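PDB 5IRB: RTX-adhesin from Marinomonas primoryensis, which forms a calcium-binding part of the 1.5-MDa adhesin that binds its Antarctic bacterium to diatoms and ice, probably contributing to its retention at the cell surface. Local coordinates for residues Val217-Ile222 with Thr286-Val291; Asp226-Ser231 with Ser308-Asp313; Thr236-Gly241 with Glu272-Val277; Glu257-Thr262 with Gly279-Ala284. One frame throughout, in Å; residues are numbered along the deposited sequence.

Contact 1 (Val217-Ile222 with Thr286-Val291); sequences VTVNAI and TAFDAV. With CA (calcium ion), chain L.
Val-219 and Ala-290 meet methyl to methyl, CG2 of the valine lying 3.8 Å from CB of the alanine. Val-217 flanks the same alanine from the other end of its strand: its CG1 lies 3.8 Å from Ala-290 O and 4.2 Å from Ala-290 CB, so the small residue sits against two branched side chains. Further along, Phe-288 makes up for the widening gap between the backbones. Its CG stands between its own backbone N and carbonyl carbon (chi1 62°), which raises the ring toward the opposing segment, and Ile-222 comes to meet it from the opposite direction, CD1 to Phe-288 CZ at 4.0 Å. CG1 of Val-219 touches the same ring more loosely, 4.4 Å from Phe-288 CE1. The side-chain pairs are all apolar and largely buried, the Val-217 methyl also resting near a backbone carbonyl.

The outer faces are quite different: Thr-218 on one sheet and Asp-289 on the other point away from the interface, and Ala-287 turns its carbonyl to a calcium ion, with an O-to-metal distance of 2.3 Å. A water and Asp-285 also bind this ion, which lies on the far side of the strand from the valines.

The axes of strands 217-219 and 287-291 approach to 7.6 Å, their directions 140° apart, as in two sheets packed face to face in a beta-sandwich. Strand 236-244 adjoins the first and presents Val-239 to both Val-219 and Phe-288, Trp-273 of strand 272-278 reaches Val-219 and Ala-290, and strands 253-258 and 301-312 pack beside the second.

Contact 2 (Asp226-Ser231 with Ser308-Asp313); sequences DVINAS and STHTVD. With CA (calcium ion), chain E; CA (calcium ion), chain K.
A calcium site joins Asp-226 to Thr-309 where a short parallel strand pair begins. CG of Asp-226 lies anti to the backbone N (chi1 -157°), which carries the carboxylate to the ion beside Thr-309 O. Asp-226 grips the metal in bidentate fashion, OD1 and OD2 both 2.4 Å from the ion, while Thr-309 offers its carbonyl O at 2.3 Å; four waters complete the seven ligand atoms. Several of these waters are themselves held by the Ser-308 and Thr-309 side, one at Ser-308 OG, another at Thr-309 N and a third at Thr-309 OG1. The carboxylate is fixed from behind as well, since OD1 accepts a hydrogen bond from Ile-222 N.

Beyond the metal, Val-227 pairs with Thr-311 and Ile-228 with Val-312. The link from Thr-311 N to Asp-226 O is weak at 3.4 Å, but a water bridges Asp-226 O and Thr-311 OG1 beside it. The pairing then tightens: Ile-228 N donates to Thr-311 O at 2.9 Å, and Asp-313 N to Ile-228 O at 2.7 Å with an almost straight N-H...O angle of 173°. On one face Val-227 CG2 lies 3.4 Å from Thr-311 OG1; on the other, Ile-228 CG1 approaches the His-310 ring, 3.8 Å from CD2, and His-310 NE2 is anchored on Leu-282 O.

Val-227 O serves a second calcium ion, shared with Thr-223, Asp-225 and Glu-232. Asn-229 caps helix 230-234 by accepting from Glu-232 N. Strand 227-228 forms one edge of the mixed sheet, with strand 301-312 between it and strand 287-295.

Contact 3 (Thr236-Gly241 with Glu272-Val277); sequences TVAVSG and EWSVDV
Trp-273 lays one face of its indole over Gly-241. The backbone N of the glycine stands 3.4 Å above the ring plane, over its centre, and Gly-241 CA makes a CH-pi contact 3.9 Å from the centroid of the five-membered ring. The tryptophan folds across its neighbouring strand because CG lies between its backbone N and carbonyl carbon (chi1 54°); with no side chain at Gly-241, the ring can lie directly against the main chain. Its six-membered end reaches back to Val-239, whose CG1 lies alongside at 4.1 Å from Trp-273 CZ3. The other branch of this valine, CG2, packs 3.6 Å from Val-277 CG2, extending the apolar face.

Six backbone hydrogen bonds set this register, two for each of the pairs Val-237 with Val-277, Val-239 with Val-275 and Gly-241 with Trp-273. Val-237 N to Val-277 O is short and straight, 2.7 Å at 179°, whereas Trp-273 N reaches Gly-241 O at 3.1 Å from well above the carbonyl plane. That same oxygen also receives a water that donates to Glu-272 OE1. On the other face, Ser-240 CB touches Ser-274 CB at 3.8 Å.

Farther out, Leu-282 covers Val-237, Val-239 and Val-277, Leu-256 lies against Val-239 and the indole, and Asn-220 bonds to Ser-240 OG on the outward face. The antiparallel pair turns one apolar face to the second sheet and a more polar face outward, as in a beta-sandwich, consistent with an immunoglobulin-like domain.

Contact 4 (Glu257-Thr262 with Gly279-Ala284); sequences EINGET and GSDLAA
With CG of Asn-259 anti to its backbone N (chi1 -166°), the amide extends from its hairpin toward the helix, while CG of Asp-281 lies beside its own N (chi1 -72°) and brings the carboxylate across it. Asn-259 ND2 donates to Asp-281 OD1 at 3.1 Å, meeting that oxygen on its anti side and somewhat out of the carboxylate plane; the amide and carboxylate planes are 67° apart. The methyl of Ala-284 supports the amide, its CB 3.5 Å from Asn-259 ND2. The other carboxylate oxygen, Asp-281 OD2, accepts from Tyr-263 OH, so both oxygens have a partner and the group's rotation is fixed.

The segment 257-262 forms a beta hairpin with a two-residue loop, a type I' turn from Ile-258 to Glu-261, closed by Ile-258 N to Glu-261 O at 2.9 Å and Glu-261 N to Ile-258 O at 2.8 Å. Helix 279-284 packs against it, and Asn-259 N is also held by Asp-285, a calcium ligand.

Glu-261 crosses the carboxylate at about a right angle, its CG 3.5 Å from Asp-281 OD2. Its own OE2 stays 5.3 Å from that oxygen, a spacing that probably eases repulsion between the like charges. Beneath the polar layer, Ile-258 CG2 rests 3.6 Å from Asp-281 O, and its CD1 meets Leu-282 CD2 at 4.0 Å in an apolar layer that Val-277 and Phe-288 continue.

From the N-terminal side, the first halves of contacts 1, 2, 3 and 4 follow in that order. Contact 3 closes first, when 272-277 returns to 236-241; contact 4 follows as 279-284 meets 257-262. The two cross, and both fall within the longer loop that contact 1 closes at 286-291. Contact 2 closes last, with 308-313, and encloses contacts 3 and 4 while crossing contact 1. Contact 3 builds one sheet, contact 1 joins it face to face with the other, contact 2 adds an edge strand to that second sheet, and contact 4 seats a helix against its hairpin. Leu-282 touches residues of the other three contacts.

Contact 1 (Val217-Ile222 with Thr286-Val291)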
loop_
_atom_site.group_PDB
_atom_site.type_symbol
_atom_site.label_atom_id
_atom_site.label_comp_id
_atom_site.label_asym_id
_atom_site.label_seq_id
_atom_site.Cartn_x
_atom_site.Cartn_y
_atom_site.Cartn_z
ATOM N N VAL A 217 -41.929 2.452 -12.755
ATOM C CA VAL A 217 -42.751 1.279 -12.957
ATOM C C VAL A 217 -44.204 1.687 -13.142
ATOM O O VAL A 217 -44.709 2.520 -12.395
ATOM C CB VAL A 217 -42.613 0.329 -11.765
ATOM C CG1 VAL A 217 -43.685 -0.735 -11.781
ATOM C CG2 VAL A 217 -41.233 -0.300 -11.793
ATOM N N THR A 218 -44.866 1.110 -14.141
ATOM C CA THR A 218 -46.287 1.371 -14.385
ATOM C C THR A 218 -47.061 0.056 -14.444
ATOM O O THR A 218 -46.479 -0.994 -14.718
ATOM C CB THR A 218 -46.504 2.137 -15.723
ATOM O OG1 THR A 218 -46.150 1.305 -16.836
ATOM C CG2 THR A 218 -45.665 3.415 -15.775
ATOM N N VAL A 219 -48.383 0.111 -14.189
ATOM C CA VAL A 219 -49.251 -1.042 -14.390
ATOM C C VAL A 219 -50.339 -0.663 -15.407
ATOM O O VAL A 219 -51.029 0.354 -15.240
ATOM C CB VAL A 219 -49.907 -1.507 -13.068
ATOM C CG1 VAL A 219 -50.780 -2.741 -13.283
ATOM C CG2 VAL A 219 -48.831 -1.744 -11.963
ATOM N N ASN A 220 -50.532 -1.502 -16.420
ATOM C CA ASN A 220 -51.573 -1.248 -17.396
ATOM C C ASN A 220 -52.957 -1.476 -16.791
ATOM O O ASN A 220 -53.081 -1.944 -15.669
ATOM C CB ASN A 220 -51.391 -2.141 -18.627
ATOM C CG ASN A 220 -50.055 -1.924 -19.309
ATOM O OD1 ASN A 220 -49.565 -0.796 -19.386
ATOM N ND2 ASN A 220 -49.441 -3.012 -19.783
ATOM N N ALA A 221 -53.984 -1.161 -17.564
ATOM C CA ALA A 221 -55.361 -1.422 -17.204
ATOM C C ALA A 221 -55.554 -2.893 -16.859
ATOM O O ALA A 221 -54.923 -3.773 -17.461
ATOM C CB ALA A 221 -56.295 -0.999 -18.363
ATOM N N ILE A 222 -56.403 -3.153 -15.877
ATOM C CA ILE A 222 -56.683 -4.519 -15.464
ATOM C C ILE A 222 -57.798 -5.055 -16.343
ATOM O O ILE A 222 -58.968 -4.735 -16.136
ATOM C CB ILE A 222 -57.068 -4.589 -13.980
ATOM C CG1 ILE A 222 -56.044 -3.826 -13.123
ATOM C CG2 ILE A 222 -57.266 -6.038 -13.528
ATOM C CD1 ILE A 222 -54.616 -4.235 -13.348
ATOM N N THR A 286 -58.883 -4.543 -4.940
ATOM C CA THR A 286 -59.056 -3.564 -6.012
ATOM C C THR A 286 -57.910 -2.557 -6.205
ATOM O O THR A 286 -58.029 -1.633 -7.019
ATOM C CB THR A 286 -60.353 -2.785 -5.791
ATOM O OG1 THR A 286 -60.337 -2.206 -4.485
ATOM C CG2 THR A 286 -61.563 -3.720 -5.896
ATOM N N ALA A 287 -56.811 -2.718 -5.464
ATOM C CA ALA A 287 -55.647 -1.838 -5.627
ATOM C C ALA A 287 -54.373 -2.542 -5.174
ATOM O O ALA A 287 -54.395 -3.228 -4.173
ATOM C CB ALA A 287 -55.834 -0.550 -4.858
ATOM N N PHE A 288 -53.279 -2.418 -5.919
ATOM C CA PHE A 288 -52.054 -3.107 -5.520
ATOM C C PHE A 288 -50.835 -2.457 -6.141
ATOM O O PHE A 288 -50.948 -1.658 -7.077
ATOM C CB PHE A 288 -52.134 -4.589 -5.895
ATOM C CG PHE A 288 -52.259 -4.828 -7.366
ATOM C CD1 PHE A 288 -51.150 -4.788 -8.191
ATOM C CD2 PHE A 288 -53.511 -5.021 -7.936
ATOM C CE1 PHE A 288 -51.274 -4.984 -9.554
ATOM C CE2 PHE A 288 -53.646 -5.218 -9.296
ATOM C CZ PHE A 288 -52.545 -5.194 -10.113
ATOM N N ASP A 289 -49.667 -2.797 -5.610
ATOM C CA ASP A 289 -48.416 -2.260 -6.102
ATOM C C ASP A 289 -47.667 -3.298 -6.917
ATOM O O ASP A 289 -47.733 -4.503 -6.637
ATOM C CB ASP A 289 -47.521 -1.811 -4.938
ATOM C CG ASP A 289 -47.997 -0.521 -4.318
ATOM O OD1 ASP A 289 -48.761 0.205 -4.984
ATOM O OD2 ASP A 289 -47.620 -0.235 -3.166
ATOM N N ALA A 290 -46.937 -2.829 -7.916
ATOM C CA ALA A 290 -45.978 -3.674 -8.580
ATOM C C ALA A 290 -44.605 -3.151 -8.149
ATOM O O ALA A 290 -44.327 -1.949 -8.266
ATOM C CB ALA A 290 -46.157 -3.630 -10.104
ATOM N N VAL A 291 -43.765 -4.040 -7.627
ATOM C CA VAL A 291 -42.448 -3.636 -7.119
ATOM C C VAL A 291 -41.315 -4.290 -7.902
ATOM O O VAL A 291 -41.266 -5.510 -8.020
ATOM C CB VAL A 291 -42.282 -3.960 -5.631
ATOM C CG1 VAL A 291 -40.897 -3.484 -5.110
ATOM C CG2 VAL A 291 -43.381 -3.300 -4.837
HETATM CA CA CA L . -54.597 -4.275 -2.151
HETATM O O HOH W 1 -52.552 -5.662 -2.160
#

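Contact 2 (Asp226-Ser231 with Ser308-Asp313)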
loop_
_atom_site.group_PDB
_atom_site.type_symbol
_atom_site.label_atom_id
_atom_site.label_comp_id
_atom_site.label_asym_id
_atom_site.label_seq_id
_atom_site.Cartn_x
_atom_site.Cartn_y
_atom_site.Cartn_z
ATOM N N ASP A 226 -60.346 -2.036 -17.516
ATOM C CA ASP A 226 -59.869 -1.767 -16.157
ATOM C C ASP A 226 -60.956 -2.137 -15.134
ATOM O O ASP A 226 -60.994 -1.608 -14.020
ATOM C CB ASP A 226 -59.444 -0.301 -16.009
ATOM C CG ASP A 226 -58.468 -0.078 -14.879
ATOM O OD1 ASP A 226 -57.591 -0.952 -14.624
ATOM O OD2 ASP A 226 -58.574 0.993 -14.244
ATOM N N VAL A 227 -61.819 -3.075 -15.526
ATOM C CA VAL A 227 -62.907 -3.577 -14.684
ATOM C C VAL A 227 -62.955 -5.111 -14.712
ATOM O O VAL A 227 -62.966 -5.709 -15.784
ATOM C CB VAL A 227 -64.287 -3.029 -15.143
ATOM C CG1 VAL A 227 -65.414 -3.552 -14.239
ATOM C CG2 VAL A 227 -64.286 -1.499 -15.210
ATOM N N ILE A 228 -63.033 -5.749 -13.551
ATOM C CA ILE A 228 -63.144 -7.207 -13.490
ATOM C C ILE A 228 -64.610 -7.635 -13.518
ATOM O O ILE A 228 -65.357 -7.316 -12.599
ATOM C CB ILE A 228 -62.476 -7.774 -12.211
ATOM C CG1 ILE A 228 -60.957 -7.532 -12.239
ATOM C CG2 ILE A 228 -62.818 -9.246 -12.031
ATOM C CD1 ILE A 228 -60.215 -8.371 -13.250
ATOM N N ASN A 229 -65.027 -8.354 -14.559
ATOM C CA ASN A 229 -66.403 -8.865 -14.606
ATOM C C ASN A 229 -66.504 -10.230 -13.925
ATOM O O ASN A 229 -65.479 -10.800 -13.518
ATOM C CB ASN A 229 -66.916 -8.928 -16.064
ATOM C CG ASN A 229 -66.090 -9.853 -16.962
ATOM O OD1 ASN A 229 -65.599 -10.890 -16.526
ATOM N ND2 ASN A 229 -65.927 -9.465 -18.223
ATOM N N ALA A 230 -67.729 -10.745 -13.793
ATOM C CA ALA A 230 -67.954 -12.070 -13.205
ATOM C C ALA A 230 -67.101 -13.124 -13.917
ATOM O O ALA A 230 -66.457 -13.980 -13.295
ATOM C CB ALA A 230 -69.430 -12.436 -13.264
ATOM N N SER A 231 -67.093 -13.031 -15.239
ATOM C CA SER A 231 -66.397 -13.978 -16.090
ATOM C C SER A 231 -64.866 -13.930 -15.969
ATOM O O SER A 231 -64.214 -14.965 -15.827
ATOM C CB SER A 231 -66.830 -13.730 -17.540
ATOM O OG SER A 231 -65.837 -14.145 -18.453
ATOM N N SER A 308 -51.470 0.547 -8.709
ATOM C CA SER A 308 -52.574 0.263 -9.619
ATOM C C SER A 308 -53.872 0.206 -8.851
ATOM O O SER A 308 -53.890 -0.206 -7.698
ATOM C CB SER A 308 -52.383 -1.059 -10.364
ATOM O OG SER A 308 -53.481 -1.314 -11.232
ATOM N N THR A 309 -54.951 0.614 -9.516
ATOM C CA THR A 309 -56.296 0.487 -9.003
ATOM C C THR A 309 -57.204 -0.030 -10.107
ATOM O O THR A 309 -57.001 0.277 -11.277
ATOM C CB THR A 309 -56.862 1.836 -8.510
ATOM O OG1 THR A 309 -56.730 2.811 -9.554
ATOM C CG2 THR A 309 -56.114 2.316 -7.260
ATOM N N HIS A 310 -58.195 -0.822 -9.740
ATOM C CA HIS A 310 -59.238 -1.200 -10.691
ATOM C C HIS A 310 -60.553 -1.362 -9.953
ATOM O O HIS A 310 -60.583 -1.330 -8.727
ATOM C CB HIS A 310 -58.867 -2.490 -11.434
ATOM C CG HIS A 310 -58.725 -3.674 -10.548
ATOM N ND1 HIS A 310 -57.556 -3.974 -9.864
ATOM C CD2 HIS A 310 -59.604 -4.660 -10.196
ATOM C CE1 HIS A 310 -57.710 -5.065 -9.172
ATOM N NE2 HIS A 310 -58.955 -5.506 -9.339
ATOM N N THR A 311 -61.635 -1.514 -10.713
ATOM C CA THR A 311 -62.953 -1.780 -10.161
ATOM C C THR A 311 -63.472 -3.168 -10.566
ATOM O O THR A 311 -62.891 -3.835 -11.436
ATOM C CB THR A 311 -63.949 -0.674 -10.570
ATOM O OG1 THR A 311 -63.976 -0.580 -11.995
ATOM C CG2 THR A 311 -63.481 0.683 -10.021
ATOM N N VAL A 312 -64.529 -3.602 -9.882
ATOM C CA VAL A 312 -65.070 -4.965 -9.961
ATOM C C VAL A 312 -66.585 -4.977 -10.189
ATOM O O VAL A 312 -67.330 -4.297 -9.477
ATOM C CB VAL A 312 -64.793 -5.764 -8.654
ATOM C CG1 VAL A 312 -65.414 -7.149 -8.709
ATOM C CG2 VAL A 312 -63.294 -5.848 -8.366
ATOM N N ASP A 313 -67.043 -5.760 -11.162
ATOM C CA ASP A 313 -68.474 -5.881 -11.408
ATOM C C ASP A 313 -68.858 -7.264 -11.949
ATOM O O ASP A 313 -69.241 -8.163 -11.187
ATOM C CB ASP A 313 -68.926 -4.789 -12.364
ATOM C CG ASP A 313 -70.422 -4.744 -12.512
ATOM O OD1 ASP A 313 -71.122 -5.293 -11.631
ATOM O OD2 ASP A 313 -70.892 -4.137 -13.495
HETATM CA CA CA E . -56.358 0.769 -13.428
HETATM CA CA CA K . -62.789 -6.113 -18.061
HETATM O O HOH W 2 -61.893 0.973 -13.223
HETATM O O HOH W 3 -54.374 -0.799 -13.470
HETATM O O HOH W 4 -54.313 1.709 -12.292
HETATM O O HOH W 5 -56.907 2.960 -12.410
HETATM O O HOH W 6 -55.560 1.843 -15.591
HETATM O O HOH W 7 -65.112 -6.106 -18.348
#

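Contact 3 (Thr236-Gly241 with Glu272-Val277)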
loop_
_atom_site.group_PDB
_atom_site.type_symbol
_atom_site.label_atom_id
_atom_site.label_comp_id
_atom_site.label_asym_id
_atom_site.label_seq_id
_atom_site.Cartn_x
_atom_site.Cartn_y
_atom_site.Cartn_z
ATOM N N THR A 236 -58.243 -16.554 -15.328
ATOM C CA THR A 236 -56.902 -16.032 -15.113
ATOM C C THR A 236 -56.807 -14.705 -15.836
ATOM O O THR A 236 -57.336 -14.569 -16.938
ATOM C CB THR A 236 -55.826 -16.996 -15.640
ATOM O OG1 THR A 236 -55.877 -18.221 -14.903
ATOM C CG2 THR A 236 -54.446 -16.387 -15.502
ATOM N N VAL A 237 -56.185 -13.715 -15.211
ATOM C CA VAL A 237 -56.000 -12.424 -15.861
ATOM C C VAL A 237 -54.517 -12.072 -15.980
ATOM O O VAL A 237 -53.771 -12.161 -15.001
ATOM C CB VAL A 237 -56.734 -11.301 -15.109
ATOM C CG1 VAL A 237 -56.289 -9.942 -15.613
ATOM C CG2 VAL A 237 -58.231 -11.451 -15.275
ATOM N N ALA A 238 -54.101 -11.661 -17.176
ATOM C CA ALA A 238 -52.724 -11.222 -17.405
ATOM C C ALA A 238 -52.544 -9.774 -16.962
ATOM O O ALA A 238 -53.067 -8.852 -17.598
ATOM C CB ALA A 238 -52.353 -11.378 -18.879
ATOM N N VAL A 239 -51.827 -9.577 -15.859
ATOM C CA VAL A 239 -51.500 -8.241 -15.404
ATOM C C VAL A 239 -50.127 -7.829 -15.947
ATOM O O VAL A 239 -49.151 -8.562 -15.800
ATOM C CB VAL A 239 -51.514 -8.170 -13.869
ATOM C CG1 VAL A 239 -51.121 -6.780 -13.390
ATOM C CG2 VAL A 239 -52.908 -8.586 -13.335
ATOM N N SER A 240 -50.065 -6.652 -16.566
ATOM C CA SER A 240 -48.860 -6.200 -17.247
ATOM C C SER A 240 -48.581 -4.724 -16.968
ATOM O O SER A 240 -49.456 -4.000 -16.464
ATOM C CB SER A 240 -48.968 -6.438 -18.761
ATOM O OG SER A 240 -49.952 -5.602 -19.338
ATOM N N GLY A 241 -47.348 -4.300 -17.270
ATOM C CA GLY A 241 -46.924 -2.928 -17.075
ATOM C C GLY A 241 -45.538 -2.688 -17.656
ATOM O O GLY A 241 -45.068 -3.468 -18.484
ATOM N N GLU A 272 -40.964 -4.268 -20.515
ATOM C CA GLU A 272 -42.329 -4.628 -20.106
ATOM C C GLU A 272 -42.320 -5.881 -19.231
ATOM O O GLU A 272 -41.306 -6.599 -19.125
ATOM C CB GLU A 272 -43.234 -4.843 -21.330
ATOM C CG GLU A 272 -43.455 -3.589 -22.172
ATOM C CD GLU A 272 -44.300 -3.843 -23.417
ATOM O OE1 GLU A 272 -45.518 -4.060 -23.284
ATOM O OE2 GLU A 272 -43.740 -3.829 -24.534
ATOM N N TRP A 273 -43.444 -6.129 -18.579
ATOM C CA TRP A 273 -43.593 -7.334 -17.791
ATOM C C TRP A 273 -45.053 -7.742 -17.824
ATOM O O TRP A 273 -45.935 -6.890 -17.973
ATOM C CB TRP A 273 -43.094 -7.115 -16.362
ATOM C CG TRP A 273 -43.739 -5.943 -15.690
ATOM C CD1 TRP A 273 -43.234 -4.675 -15.596
ATOM C CD2 TRP A 273 -44.976 -5.931 -14.989
ATOM N NE1 TRP A 273 -44.102 -3.863 -14.911
ATOM C CE2 TRP A 273 -45.196 -4.620 -14.510
ATOM C CE3 TRP A 273 -45.958 -6.899 -14.717
ATOM C CZ2 TRP A 273 -46.329 -4.233 -13.801
ATOM C CZ3 TRP A 273 -47.097 -6.522 -14.000
ATOM C CH2 TRP A 273 -47.258 -5.204 -13.538
ATOM N N SER A 274 -45.309 -9.040 -17.719
ATOM C CA SER A 274 -46.681 -9.547 -17.595
ATOM C C SER A 274 -46.656 -10.774 -16.687
ATOM O O SER A 274 -45.667 -11.525 -16.664
ATOM C CB SER A 274 -47.292 -9.882 -18.964
ATOM O OG SER A 274 -48.641 -10.305 -18.821
ATOM N N VAL A 275 -47.716 -10.956 -15.907
ATOM C CA VAL A 275 -47.825 -12.138 -15.066
ATOM C C VAL A 275 -49.278 -12.569 -14.951
ATOM O O VAL A 275 -50.190 -11.733 -14.931
ATOM C CB VAL A 275 -47.198 -11.887 -13.668
ATOM C CG1 VAL A 275 -47.871 -10.728 -12.952
ATOM C CG2 VAL A 275 -47.212 -13.149 -12.823
ATOM N N ASP A 276 -49.501 -13.879 -14.902
ATOM C CA ASP A 276 -50.863 -14.395 -14.807
ATOM C C ASP A 276 -51.360 -14.411 -13.363
ATOM O O ASP A 276 -50.731 -14.976 -12.470
ATOM C CB ASP A 276 -50.944 -15.791 -15.434
ATOM C CG ASP A 276 -50.975 -15.748 -16.968
ATOM O OD1 ASP A 276 -51.154 -14.653 -17.555
ATOM O OD2 ASP A 276 -50.793 -16.812 -17.593
ATOM N N VAL A 277 -52.504 -13.778 -13.149
ATOM C CA VAL A 277 -53.074 -13.632 -11.820
ATOM C C VAL A 277 -54.461 -14.277 -11.757
ATOM O O VAL A 277 -55.243 -14.134 -12.685
ATOM C CB VAL A 277 -53.167 -12.147 -11.451
ATOM C CG1 VAL A 277 -53.759 -11.975 -10.060
ATOM C CG2 VAL A 277 -51.781 -11.505 -11.535
HETATM O O HOH W 8 -46.761 -3.705 -21.105
#

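Contact 4 (Glu257-Thr262 with Gly279-Ala284)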
loop_
_atom_site.group_PDB
_atom_site.type_symbol
_atom_site.label_atom_id
_atom_site.label_comp_id
_atom_site.label_asym_id
_atom_site.label_seq_id
_atom_site.Cartn_x
_atom_site.Cartn_y
_atom_site.Cartn_z
ATOM N N GLU A 257 -48.210 -8.132 -4.850
ATOM C CA GLU A 257 -48.997 -8.764 -3.789
ATOM C C GLU A 257 -50.466 -8.352 -3.932
ATOM O O GLU A 257 -50.830 -7.178 -3.801
ATOM C CB GLU A 257 -48.420 -8.457 -2.411
ATOM C CG GLU A 257 -47.039 -9.123 -2.243
ATOM C CD GLU A 257 -46.089 -8.394 -1.301
ATOM O OE1 GLU A 257 -46.428 -7.284 -0.828
ATOM O OE2 GLU A 257 -44.984 -8.937 -1.043
ATOM N N ILE A 258 -51.284 -9.342 -4.272
ATOM C CA ILE A 258 -52.700 -9.158 -4.544
ATOM C C ILE A 258 -53.525 -10.114 -3.715
ATOM O O ILE A 258 -53.327 -11.326 -3.787
ATOM C CB ILE A 258 -53.018 -9.398 -6.028
ATOM C CG1 ILE A 258 -52.067 -8.590 -6.914
ATOM C CG2 ILE A 258 -54.500 -9.068 -6.323
ATOM C CD1 ILE A 258 -52.221 -8.849 -8.389
ATOM N N ASN A 259 -54.428 -9.559 -2.916
ATOM C CA ASN A 259 -55.282 -10.352 -2.051
ATOM C C ASN A 259 -54.500 -11.338 -1.171
ATOM O O ASN A 259 -54.926 -12.479 -0.953
ATOM C CB ASN A 259 -56.320 -11.093 -2.900
ATOM C CG ASN A 259 -57.447 -11.655 -2.068
ATOM O OD1 ASN A 259 -57.770 -11.119 -1.010
ATOM N ND2 ASN A 259 -58.047 -12.742 -2.536
ATOM N N GLY A 260 -53.376 -10.879 -0.627
ATOM C CA GLY A 260 -52.556 -11.746 0.197
ATOM C C GLY A 260 -51.703 -12.739 -0.578
ATOM O O GLY A 260 -50.956 -13.507 0.024
ATOM N N GLU A 261 -51.812 -12.751 -1.904
ATOM C CA GLU A 261 -51.040 -13.708 -2.697
ATOM C C GLU A 261 -49.866 -13.009 -3.366
ATOM O O GLU A 261 -49.981 -11.869 -3.822
ATOM C CB GLU A 261 -51.915 -14.388 -3.763
ATOM C CG GLU A 261 -52.975 -15.335 -3.219
ATOM C CD GLU A 261 -52.392 -16.553 -2.509
ATOM O OE1 GLU A 261 -51.198 -16.865 -2.736
ATOM O OE2 GLU A 261 -53.140 -17.191 -1.725
ATOM N N THR A 262 -48.734 -13.696 -3.432
ATOM C CA THR A 262 -47.564 -13.127 -4.076
ATOM C C THR A 262 -47.403 -13.660 -5.499
ATOM O O THR A 262 -47.419 -14.870 -5.718
ATOM C CB THR A 262 -46.313 -13.416 -3.268
ATOM O OG1 THR A 262 -46.486 -12.890 -1.948
ATOM C CG2 THR A 262 -45.104 -12.785 -3.935
ATOM N N GLY A 279 -58.205 -14.503 -11.156
ATOM C CA GLY A 279 -59.254 -13.502 -11.152
ATOM C C GLY A 279 -59.898 -13.307 -9.793
ATOM O O GLY A 279 -60.330 -12.198 -9.449
ATOM N N SER A 280 -59.981 -14.387 -9.022
ATOM C CA SER A 280 -60.597 -14.311 -7.702
ATOM C C SER A 280 -59.807 -13.345 -6.821
ATOM O O SER A 280 -60.376 -12.649 -5.988
ATOM C CB SER A 280 -60.694 -15.700 -7.052
ATOM O OG SER A 280 -59.435 -16.351 -7.039
ATOM N N ASP A 281 -58.492 -13.299 -7.015
ATOM C CA ASP A 281 -57.654 -12.381 -6.263
ATOM C C ASP A 281 -57.888 -10.929 -6.666
ATOM O O ASP A 281 -57.969 -10.044 -5.819
ATOM C CB ASP A 281 -56.188 -12.759 -6.431
ATOM C CG ASP A 281 -55.844 -14.035 -5.693
ATOM O OD1 ASP A 281 -56.535 -14.316 -4.685
ATOM O OD2 ASP A 281 -54.873 -14.726 -6.082
ATOM N N LEU A 282 -58.009 -10.681 -7.961
ATOM C CA LEU A 282 -58.244 -9.320 -8.418
ATOM C C LEU A 282 -59.633 -8.856 -7.998
ATOM O O LEU A 282 -59.836 -7.667 -7.732
ATOM C CB LEU A 282 -58.078 -9.211 -9.935
ATOM C CG LEU A 282 -56.644 -9.466 -10.399
ATOM C CD1 LEU A 282 -56.589 -9.818 -11.879
ATOM C CD2 LEU A 282 -55.772 -8.266 -10.088
ATOM N N ALA A 283 -60.581 -9.795 -7.948
ATOM C CA ALA A 283 -61.937 -9.521 -7.464
ATOM C C ALA A 283 -61.991 -9.081 -6.002
ATOM O O ALA A 283 -62.859 -8.310 -5.616
ATOM C CB ALA A 283 -62.826 -10.745 -7.662
ATOM N N ALA A 284 -61.051 -9.547 -5.192
ATOM C CA ALA A 284 -61.103 -9.262 -3.761
ATOM C C ALA A 284 -60.259 -8.048 -3.410
ATOM O O ALA A 284 -60.454 -7.413 -2.374
ATOM C CB ALA A 284 -60.648 -10.464 -2.965
#